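Local atomic coordinates of S-M checkpoint control protein rad4 (Schizosaccharomyces pombe, PDB entry 4BMD), a protein that is essential for DNA replication and acts in the checkpoint that couples S and M phases, engaging both phosphorylated sites of a crb2 dimer to establish the DNA damage checkpoint. Residues Lys14-Tyr19 with Thr49-Val54; Asn73-Glu78 with Lys96-Pro101; Gly109-Leu114 with Val142-Leu147. One frame throughout, in Å; residues are numbered along the deposited sequence. Where two conformers were deposited one is given.

Contact 1 of 3, residues Lys14-Tyr19 with Thr49-Val54; sequences KNLTFY and TIDFVV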
loop_
_atom_site.group_PDB
_atom_site.type_symbol
_atom_site.label_atom_id
_atom_site.label_comp_id
_atom_site.label_asym_id
_atom_site.label_seq_id
_atom_site.Cartn_x
_atom_site.Cartn_y
_atom_site.Cartn_z
ATOM N N LYS A 14 4.170 -20.145 12.155
ATOM C CA LYS A 14 4.283 -21.577 12.398
ATOM C C LYS A 14 3.291 -22.357 11.542
ATOM O O LYS A 14 2.153 -21.927 11.350
ATOM C CB LYS A 14 4.058 -21.890 13.878
ATOM N N ASN A 15 3.741 -23.500 11.025
ATOM C CA ASN A 15 2.917 -24.380 10.193
ATOM C C ASN A 15 2.405 -23.723 8.912
ATOM O O ASN A 15 1.395 -24.148 8.347
ATOM C CB ASN A 15 1.746 -24.958 10.997
ATOM C CG ASN A 15 2.201 -25.704 12.235
ATOM O OD1 ASN A 15 3.286 -26.287 12.260
ATOM N ND2 ASN A 15 1.371 -25.691 13.271
ATOM N N LEU A 16 3.107 -22.691 8.453
ATOM C CA LEU A 16 2.735 -22.001 7.223
ATOM C C LEU A 16 3.826 -22.128 6.165
ATOM O O LEU A 16 5.007 -21.923 6.447
ATOM C CB LEU A 16 2.442 -20.524 7.497
ATOM C CG LEU A 16 1.232 -20.200 8.374
ATOM C CD1 LEU A 16 1.014 -18.695 8.442
ATOM C CD2 LEU A 16 -0.014 -20.901 7.860
ATOM N N THR A 17 3.421 -22.468 4.947
ATOM C CA THR A 17 4.357 -22.572 3.835
ATOM C C THR A 17 4.080 -21.474 2.812
ATOM O O THR A 17 2.932 -21.252 2.421
ATOM C CB THR A 17 4.275 -23.947 3.149
ATOM O OG1 THR A 17 4.323 -24.980 4.140
ATOM C CG2 THR A 17 5.431 -24.127 2.175
ATOM N N PHE A 18 5.135 -20.790 2.385
ATOM C CA PHE A 18 4.996 -19.662 1.473
ATOM C C PHE A 18 5.628 -19.933 0.113
ATOM O O PHE A 18 6.625 -20.646 0.006
ATOM C CB PHE A 18 5.607 -18.399 2.090
ATOM C CG PHE A 18 4.913 -17.940 3.340
ATOM C CD1 PHE A 18 5.294 -18.427 4.580
ATOM C CD2 PHE A 18 3.880 -17.019 3.276
ATOM C CE1 PHE A 18 4.657 -18.007 5.732
ATOM C CE2 PHE A 18 3.239 -16.595 4.425
ATOM C CZ PHE A 18 3.628 -17.090 5.655
ATOM N N TYR A 19 5.033 -19.352 -0.923
ATOM C CA TYR A 19 5.540 -19.466 -2.284
ATOM C C TYR A 19 5.870 -18.075 -2.817
ATOM O O TYR A 19 4.977 -17.256 -3.029
ATOM C CB TYR A 19 4.501 -20.153 -3.172
ATOM C CG TYR A 19 4.814 -20.150 -4.654
ATOM C CD1 TYR A 19 5.595 -21.147 -5.221
ATOM C CD2 TYR A 19 4.305 -19.161 -5.490
ATOM C CE1 TYR A 19 5.874 -21.153 -6.577
ATOM C CE2 TYR A 19 4.578 -19.159 -6.845
ATOM C CZ TYR A 19 5.363 -20.156 -7.383
ATOM O OH TYR A 19 5.633 -20.155 -8.734
ATOM N N THR A 49 0.280 -27.836 0.020
ATOM C CA THR A 49 1.053 -27.399 1.177
ATOM C C THR A 49 1.075 -25.874 1.288
ATOM O O THR A 49 1.059 -25.322 2.390
ATOM C CB THR A 49 2.502 -27.926 1.104
ATOM O OG1 THR A 49 2.488 -29.352 0.963
ATOM C CG2 THR A 49 3.279 -27.553 2.357
ATOM N N ILE A 50 1.104 -25.204 0.139
ATOM C CA ILE A 50 1.190 -23.746 0.085
ATOM C C ILE A 50 0.029 -23.056 0.799
ATOM O O ILE A 50 -1.138 -23.341 0.530
ATOM C CB ILE A 50 1.252 -23.241 -1.371
ATOM C CG1 ILE A 50 2.487 -23.799 -2.078
ATOM C CG2 ILE A 50 1.262 -21.719 -1.410
ATOM C CD1 ILE A 50 3.793 -23.408 -1.420
ATOM N N ASP A 51 0.362 -22.150 1.713
ATOM C CA ASP A 51 -0.645 -21.384 2.437
ATOM C C ASP A 51 -0.861 -20.013 1.804
ATOM O O ASP A 51 -1.992 -19.551 1.684
ATOM C CB ASP A 51 -0.253 -21.224 3.907
ATOM C CG ASP A 51 -0.255 -22.540 4.655
ATOM O OD1 ASP A 51 -1.342 -22.970 5.098
ATOM O OD2 ASP A 51 0.829 -23.144 4.804
ATOM N N PHE A 52 0.227 -19.364 1.402
ATOM C CA PHE A 52 0.141 -18.046 0.783
ATOM C C PHE A 52 1.104 -17.905 -0.389
ATOM O O PHE A 52 2.238 -18.380 -0.335
ATOM C CB PHE A 52 0.430 -16.945 1.807
ATOM C CG PHE A 52 -0.580 -16.863 2.914
ATOM C CD1 PHE A 52 -1.769 -16.178 2.735
ATOM C CD2 PHE A 52 -0.336 -17.466 4.138
ATOM C CE1 PHE A 52 -2.700 -16.098 3.753
ATOM C CE2 PHE A 52 -1.262 -17.391 5.161
ATOM C CZ PHE A 52 -2.446 -16.706 4.967
ATOM N N VAL A 53 0.642 -17.247 -1.446
ATOM C CA VAL A 53 1.506 -16.875 -2.558
ATOM C C VAL A 53 1.909 -15.414 -2.400
ATOM O O VAL A 53 1.052 -14.539 -2.270
ATOM C CB VAL A 53 0.806 -17.073 -3.916
ATOM C CG1 VAL A 53 1.631 -16.456 -5.036
ATOM C CG2 VAL A 53 0.559 -18.552 -4.178
ATOM N N VAL A 54 3.211 -15.154 -2.401
ATOM C CA VAL A 54 3.718 -13.803 -2.193
ATOM C C VAL A 54 4.229 -13.173 -3.488
ATOM O O VAL A 54 5.033 -13.765 -4.209
ATOM C CB VAL A 54 4.827 -13.780 -1.125
ATOM C CG1 VAL A 54 5.235 -12.348 -0.814
ATOM C CG2 VAL A 54 4.354 -14.485 0.137
#
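The rings of Phe18 and Phe52 lie side by side on one face of the parallel sheet of the third BRCT domain, their planes 20° apart but slid so far that they barely overlap. Phe18 CE2 comes 3.7 Å from Phe52 CD2, and the edge of the Phe52 ring meets the methyl Leu16 CD1 near its plane. On the other face of the sheet Val53 CG1 sits in the plane of the Tyr19 ring, at its edge, 3.8 Å from Tyr19 CD2. With CG anti to the backbone N (chi1 171°), the Tyr19 ring runs alongside Val53, while Ile50 CD1 packs on Tyr19 CB.

These are the first and third strands of the 2-1-3-4 BRCT sheet, neighbours in its middle. Phe18 pairs with Phe52 and Tyr19 with Val53; Tyr19 N donates to Phe52 O, and Val54 N to Tyr19 O at 2.8 Å. Around them, Trp76 of helix 74-82 packs on both Phe18 and Phe52, and Phe13 meets Phe18 edge-to-face.

Before the paired residues, Thr17 and Asp51 bond each other in both directions. Asp51 N donates to Thr17 O at 2.8 Å, beside a weak bond from Phe52 N to the same oxygen. In return, Thr17 N reaches the anti side of the Asp51 carboxylate, 2.7 Å from OD2, in a nearly straight bond (169°) whose donor lies a little out of the carboxylate plane.

Contact 2 of 3, residues Asn73-Glu78 with Lys96-Pro101; sequences NEWWIE and KPFFRP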
loop_
_atom_site.group_PDB
_atom_site.type_symbol
_atom_site.label_atom_id
_atom_site.label_comp_id
_atom_site.label_asym_id
_atom_site.label_seq_id
_atom_site.Cartn_x
_atom_site.Cartn_y
_atom_site.Cartn_z
ATOM N N ASN A 73 0.982 -9.483 -1.212
ATOM C CA ASN A 73 2.328 -8.978 -1.469
ATOM C C ASN A 73 3.190 -9.033 -0.212
ATOM O O ASN A 73 2.704 -9.403 0.857
ATOM C CB ASN A 73 2.313 -7.574 -2.096
ATOM C CG ASN A 73 1.644 -6.533 -1.216
ATOM O OD1 ASN A 73 1.700 -6.597 0.012
ATOM N ND2 ASN A 73 1.009 -5.554 -1.851
ATOM N N GLU A 74 4.462 -8.665 -0.335
ATOM C CA GLU A 74 5.386 -8.771 0.793
ATOM C C GLU A 74 5.020 -7.828 1.938
ATOM O O GLU A 74 5.428 -8.042 3.078
ATOM C CB GLU A 74 6.837 -8.540 0.353
ATOM C CG GLU A 74 7.202 -7.089 0.080
ATOM C CD GLU A 74 7.074 -6.716 -1.383
ATOM O OE1 GLU A 74 6.138 -7.207 -2.049
ATOM O OE2 GLU A 74 7.917 -5.933 -1.867
ATOM N N TRP A 75 4.245 -6.793 1.633
ATOM C CA TRP A 75 3.818 -5.840 2.653
ATOM C C TRP A 75 2.844 -6.481 3.637
ATOM O O TRP A 75 2.683 -6.007 4.762
ATOM C CB TRP A 75 3.203 -4.594 2.010
ATOM C CG TRP A 75 4.215 -3.711 1.342
ATOM C CD1 TRP A 75 5.574 -3.822 1.414
ATOM C CD2 TRP A 75 3.950 -2.582 0.500
ATOM N NE1 TRP A 75 6.171 -2.834 0.671
ATOM C CE2 TRP A 75 5.196 -2.059 0.099
ATOM C CE3 TRP A 75 2.781 -1.963 0.046
ATOM C CZ2 TRP A 75 5.306 -0.947 -0.734
ATOM C CZ3 TRP A 75 2.893 -0.860 -0.781
ATOM C CH2 TRP A 75 4.146 -0.363 -1.162
ATOM N N TRP A 76 2.200 -7.562 3.207
ATOM C CA TRP A 76 1.331 -8.338 4.083
ATOM C C TRP A 76 2.164 -8.991 5.181
ATOM O O TRP A 76 1.740 -9.070 6.334
ATOM C CB TRP A 76 0.583 -9.404 3.280
ATOM C CG TRP A 76 -0.261 -10.329 4.110
ATOM C CD1 TRP A 76 -1.586 -10.188 4.407
ATOM C CD2 TRP A 76 0.162 -11.546 4.741
ATOM N NE1 TRP A 76 -2.012 -11.235 5.185
ATOM C CE2 TRP A 76 -0.958 -12.083 5.405
ATOM C CE3 TRP A 76 1.381 -12.230 4.810
ATOM C CZ2 TRP A 76 -0.897 -13.273 6.129
ATOM C CZ3 TRP A 76 1.439 -13.410 5.530
ATOM C CH2 TRP A 76 0.308 -13.919 6.180
ATOM N N ILE A 77 3.353 -9.456 4.810
ATOM C CA ILE A 77 4.279 -10.052 5.762
ATOM C C ILE A 77 4.749 -9.006 6.764
ATOM O O ILE A 77 4.780 -9.255 7.969
ATOM C CB ILE A 77 5.508 -10.649 5.051
ATOM C CG1 ILE A 77 5.073 -11.676 4.004
ATOM C CG2 ILE A 77 6.459 -11.276 6.059
ATOM C CD1 ILE A 77 6.218 -12.240 3.190
ATOM N N GLU A 78 5.108 -7.832 6.253
ATOM C CA GLU A 78 5.579 -6.734 7.090
ATOM C C GLU A 78 4.501 -6.274 8.066
ATOM O O GLU A 78 4.795 -5.947 9.216
ATOM C CB GLU A 78 6.040 -5.562 6.223
ATOM C CG GLU A 78 7.145 -5.916 5.241
ATOM C CD GLU A 78 7.551 -4.743 4.371
ATOM O OE1 GLU A 78 7.060 -3.620 4.615
ATOM O OE2 GLU A 78 8.361 -4.943 3.440
ATOM N N LYS A 96 -2.373 -6.525 -0.819
ATOM C CA LYS A 96 -2.640 -7.324 -2.008
ATOM C C LYS A 96 -1.960 -6.678 -3.207
ATOM O O LYS A 96 -1.600 -5.503 -3.150
ATOM C CB LYS A 96 -4.145 -7.411 -2.261
ATOM C CG LYS A 96 -4.884 -8.334 -1.319
ATOM C CD LYS A 96 -6.369 -8.371 -1.644
ATOM C CE LYS A 96 -7.000 -6.993 -1.513
ATOM N NZ LYS A 96 -6.880 -6.453 -0.129
ATOM N N PRO A 97 -1.766 -7.449 -4.292
ATOM C CA PRO A 97 -1.277 -6.851 -5.537
ATOM C C PRO A 97 -2.211 -5.735 -5.985
ATOM O O PRO A 97 -3.418 -5.956 -6.095
ATOM C CB PRO A 97 -1.337 -8.017 -6.525
ATOM C CG PRO A 97 -1.164 -9.225 -5.679
ATOM C CD PRO A 97 -1.867 -8.916 -4.387
ATOM N N PHE A 98 -1.660 -4.549 -6.224
ATOM C CA PHE A 98 -2.476 -3.386 -6.544
ATOM C C PHE A 98 -1.926 -2.591 -7.718
ATOM O O PHE A 98 -2.662 -1.855 -8.375
ATOM C CB PHE A 98 -2.600 -2.471 -5.321
ATOM C CG PHE A 98 -1.282 -1.939 -4.823
ATOM C CD1 PHE A 98 -0.724 -0.794 -5.374
ATOM C CD2 PHE A 98 -0.608 -2.578 -3.797
ATOM C CE1 PHE A 98 0.487 -0.307 -4.918
ATOM C CE2 PHE A 98 0.603 -2.092 -3.334
ATOM C CZ PHE A 98 1.150 -0.956 -3.897
ATOM N N PHE A 99 -0.630 -2.731 -7.974
ATOM C CA PHE A 99 0.032 -1.891 -8.966
ATOM C C PHE A 99 -0.425 -2.135 -10.402
ATOM O O PHE A 99 -0.384 -3.257 -10.903
ATOM C CB PHE A 99 1.553 -2.019 -8.881
ATOM C CG PHE A 99 2.276 -1.230 -9.932
ATOM C CD1 PHE A 99 2.306 0.154 -9.878
ATOM C CD2 PHE A 99 2.915 -1.868 -10.982
ATOM C CE1 PHE A 99 2.963 0.886 -10.847
ATOM C CE2 PHE A 99 3.575 -1.140 -11.954
ATOM C CZ PHE A 99 3.599 0.239 -11.885
ATOM N N ARG A 100 -0.859 -1.059 -11.048
ATOM C CA ARG A 100 -1.247 -1.098 -12.451
ATOM C C ARG A 100 -0.582 0.050 -13.203
ATOM O O ARG A 100 -0.826 1.218 -12.901
ATOM C CB ARG A 100 -2.768 -1.010 -12.593
ATOM C CG ARG A 100 -3.516 -2.238 -12.100
ATOM C CD ARG A 100 -5.019 -2.061 -12.255
ATOM N NE ARG A 100 -5.754 -3.288 -11.961
ATOM C CZ ARG A 100 -6.179 -3.633 -10.750
ATOM N NH1 ARG A 100 -5.941 -2.846 -9.712
ATOM N NH2 ARG A 100 -6.841 -4.768 -10.576
ATOM N N PRO A 101 0.268 -0.282 -14.187
ATOM C CA PRO A 101 0.998 0.711 -14.986
ATOM C C PRO A 101 0.086 1.709 -15.698
ATOM O O PRO A 101 0.540 2.793 -16.065
ATOM C CB PRO A 101 1.740 -0.149 -16.012
ATOM C CG PRO A 101 1.907 -1.468 -15.340
ATOM C CD PRO A 101 0.653 -1.661 -14.540
#
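An asparagine N-cap at the start of helix 74-82, the last helix of the third BRCT domain, meets the segment that leads on to the fourth. Asn73 ends strand 71-73, and its OD1 bends back over the first turn to accept two weak bonds, from Trp75 N at 3.0 Å and Trp76 N at 3.4 Å. Holding CG between its own backbone N and carbonyl carbon (chi1 60°) lets the amide face both ways, OD1 to the helix and ND2 to the chain at Lys96. There ND2 stands 2.9 Å from Lys96 O, but the angle is too poor for a hydrogen bond; its partner is Leu94 O, just before the segment. Putting an alanine here would probably cost Trp75 N its side-chain cap, leave Trp76 N to its backbone bond with Asn73 O, and deprive Leu94 O of its ND2 donor.

Next to the amide, Phe98 turns the edge of its ring to both partners: ND2 of Asn73 is 3.8 Å from Phe98 CE2, and Trp75 CZ3 is 3.6 Å from Phe98 CZ. The side chains of Trp75 and Phe98 cross at about a right angle, yet their ring planes are only 29° apart. The six-membered rings are slid past each other, with centroids 5.8 Å apart, so they share little overlap. The indole also stacks with His57 and with His124 of helix 119-131, and Phe98 touches Ala128 and Ile131 of that helix. An N-capped helix of the third BRCT domain and the linking segment thus pack together, through Trp75 and Phe98, on helix 119-131 of the fourth.

Contact 3 of 3, residues Gly109-Leu114 with Val142-Leu147; sequences GLSIHL and VQRSIL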
loop_
_atom_site.group_PDB
_atom_site.type_symbol
_atom_site.label_atom_id
_atom_site.label_comp_id
_atom_site.label_asym_id
_atom_site.label_seq_id
_atom_site.Cartn_x
_atom_site.Cartn_y
_atom_site.Cartn_z
ATOM N N GLY A 109 3.035 13.907 -12.111
ATOM C CA GLY A 109 3.024 15.347 -11.926
ATOM C C GLY A 109 2.314 15.782 -10.659
ATOM O O GLY A 109 2.420 16.935 -10.243
ATOM N N LEU A 110 1.585 14.857 -10.043
ATOM C CA LEU A 110 0.837 15.165 -8.831
ATOM C C LEU A 110 1.727 15.189 -7.595
ATOM O O LEU A 110 2.374 14.198 -7.261
ATOM C CB LEU A 110 -0.303 14.165 -8.626
ATOM C CG LEU A 110 -1.434 14.175 -9.657
ATOM C CD1 LEU A 110 -2.495 13.151 -9.287
ATOM C CD2 LEU A 110 -2.045 15.564 -9.776
ATOM N N SER A 111 1.754 16.335 -6.924
ATOM C CA SER A 111 2.488 16.471 -5.674
ATOM C C SER A 111 1.543 16.254 -4.498
ATOM O O SER A 111 0.570 16.987 -4.323
ATOM C CB SER A 111 3.153 17.846 -5.584
ATOM O OG SER A 111 2.203 18.884 -5.747
ATOM N N ILE A 112 1.829 15.235 -3.693
ATOM C CA ILE A 112 0.935 14.857 -2.602
ATOM C C ILE A 112 1.611 14.887 -1.234
ATOM O O ILE A 112 2.720 14.381 -1.066
ATOM C CB ILE A 112 0.348 13.444 -2.832
ATOM C CG1 ILE A 112 -0.238 13.327 -4.241
ATOM C CG2 ILE A 112 -0.707 13.116 -1.783
ATOM C CD1 ILE A 112 -0.844 11.970 -4.541
ATOM N N HIS A 113 0.931 15.486 -0.260
ATOM C CA HIS A 113 1.374 15.445 1.127
ATOM C C HIS A 113 0.357 14.685 1.971
ATOM O O HIS A 113 -0.850 14.889 1.835
ATOM C CB HIS A 113 1.573 16.855 1.685
ATOM C CG HIS A 113 1.932 16.880 3.137
ATOM N ND1 HIS A 113 3.114 16.363 3.621
ATOM C CD2 HIS A 113 1.257 17.345 4.215
ATOM C CE1 HIS A 113 3.155 16.514 4.933
ATOM N NE2 HIS A 113 2.040 17.106 5.319
ATOM N N LEU A 114 0.849 13.812 2.845
ATOM C CA LEU A 114 -0.016 12.950 3.645
ATOM C C LEU A 114 -0.143 13.447 5.082
ATOM O O LEU A 114 0.829 13.909 5.676
ATOM C CB LEU A 114 0.526 11.518 3.644
ATOM C CG LEU A 114 0.865 10.923 2.278
ATOM C CD1 LEU A 114 1.517 9.554 2.427
ATOM C CD2 LEU A 114 -0.380 10.833 1.413
ATOM N N VAL A 142 2.818 25.384 -0.229
ATOM C CA VAL A 142 1.819 26.123 -0.990
ATOM C C VAL A 142 1.555 25.449 -2.337
ATOM O O VAL A 142 0.422 25.432 -2.824
ATOM C CB VAL A 142 2.258 27.588 -1.209
ATOM C CG1 VAL A 142 1.254 28.335 -2.073
ATOM C CG2 VAL A 142 2.435 28.290 0.128
ATOM N N GLN A 143 2.600 24.873 -2.921
ATOM C CA GLN A 143 2.500 24.282 -4.253
ATOM C C GLN A 143 2.289 22.768 -4.248
ATOM O O GLN A 143 2.893 22.052 -5.047
ATOM C CB GLN A 143 3.735 24.633 -5.087
ATOM C CG GLN A 143 3.875 26.114 -5.392
ATOM C CD GLN A 143 5.055 26.409 -6.296
ATOM O OE1 GLN A 143 5.821 25.512 -6.646
ATOM N NE2 GLN A 143 5.206 27.671 -6.679
ATOM N N ARG A 144 1.433 22.283 -3.355
ATOM C CA ARG A 144 1.059 20.874 -3.355
ATOM C C ARG A 144 -0.240 20.690 -4.130
ATOM O O ARG A 144 -1.157 21.505 -4.020
ATOM C CB ARG A 144 0.883 20.354 -1.927
ATOM C CG ARG A 144 2.098 20.535 -1.040
ATOM C CD ARG A 144 3.249 19.644 -1.470
ATOM N NE ARG A 144 4.424 19.858 -0.633
ATOM C CZ ARG A 144 5.399 20.713 -0.923
ATOM N NH1 ARG A 144 5.343 21.430 -2.036
ATOM N NH2 ARG A 144 6.431 20.847 -0.102
ATOM N N SER A 145 -0.315 19.622 -4.915
ATOM C CA SER A 145 -1.523 19.323 -5.670
ATOM C C SER A 145 -2.624 18.838 -4.738
ATOM O O SER A 145 -3.780 19.242 -4.863
ATOM C CB SER A 145 -1.247 18.250 -6.727
ATOM O OG SER A 145 -0.141 18.597 -7.540
ATOM N N ILE A 146 -2.256 17.968 -3.802
ATOM C CA ILE A 146 -3.226 17.286 -2.954
ATOM C C ILE A 146 -2.743 17.155 -1.513
ATOM O O ILE A 146 -1.604 16.758 -1.265
ATOM C CB ILE A 146 -3.505 15.858 -3.479
ATOM C CG1 ILE A 146 -4.185 15.899 -4.849
ATOM C CG2 ILE A 146 -4.354 15.068 -2.492
ATOM C CD1 ILE A 146 -4.305 14.537 -5.502
ATOM N N LEU A 147 -3.612 17.497 -0.569
ATOM C CA LEU A 147 -3.407 17.121 0.823
ATOM C C LEU A 147 -4.279 15.908 1.112
ATOM O O LEU A 147 -5.499 16.029 1.226
ATOM C CB LEU A 147 -3.777 18.263 1.768
ATOM C CG LEU A 147 -3.695 17.900 3.255
ATOM C CD1 LEU A 147 -2.254 17.613 3.663
ATOM C CD2 LEU A 147 -4.301 18.986 4.129
#
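Ser111 and Ser145 bond each other through backbone and side chain together. Ser111 N donates to Ser145 OG at 3.0 Å in a fairly straight bond (162°). Ser111 has two deposited conformers; in one of them Ser145 N returns a bond of 2.8 Å to Ser111 OG, and the two hydroxyl oxygens, Ser111 OG and Ser145 OG, lie 3.0 Å apart. In that conformer Ser111 OG reaches this spot from between its own backbone N and carbonyl carbon (chi1 55°), where it also gives a weak bond to Gln143 O. Ser111 O in turn takes Ile146 N at 3.0 Å and, weakly, Ser145 N.

Past the serines regular parallel pairing takes over, Ile112 with Ile146 and His113 with Leu147. His113 N donates to Ile146 O at 3.0 Å and meets it nearly end-on to the carbonyl, with a C=O...donor angle of 169°.

Ile112 and Ile146 run alongside on one face of the sheet, their CG2 methyls 4.2 Å apart, with Leu110 CD1 more loosely approaching Ile146 CD1. On the other face Leu147 CD1 sits at the edge of the imidazole, 3.6 Å from His113 CD2; both ring nitrogens are engaged, ND1 with His137 O and NE2 with Lys162 NZ.

In the fourth BRCT domain strand 111-115 is flanked by 135-137 and 146-149, and the latter continues the sheet to strand 172-175. Leu114 packs against Leu148 and against Leu122, Leu125, Lys126 and Leu129 of helix 119-131, while Lys162 belongs to helix 157-168.

How the contacts relate
From the N terminus, contact 1 closes a loop through helix 25-36 and strand 41-42, bringing strands 17-20 and 52-55 of the third BRCT domain together. Contact 2 follows, closing a shorter loop from the start of helix 74-82 to the segment leading toward the fourth domain. Contact 3 then repeats the pairing with strands 111-115 and 146-149 in the fourth BRCT domain, around helix 119-131 and strand 135-137. The three loops run in series, neither nesting nor crossing. Contacts 1 and 2 touch: Trp76 meets Phe18 and Phe52, and Val54 packs on the backbone of Asn73 and Glu74. Contacts 1 and 3 lie on opposite sides of the chain's centre, about 39 Å apart between centres.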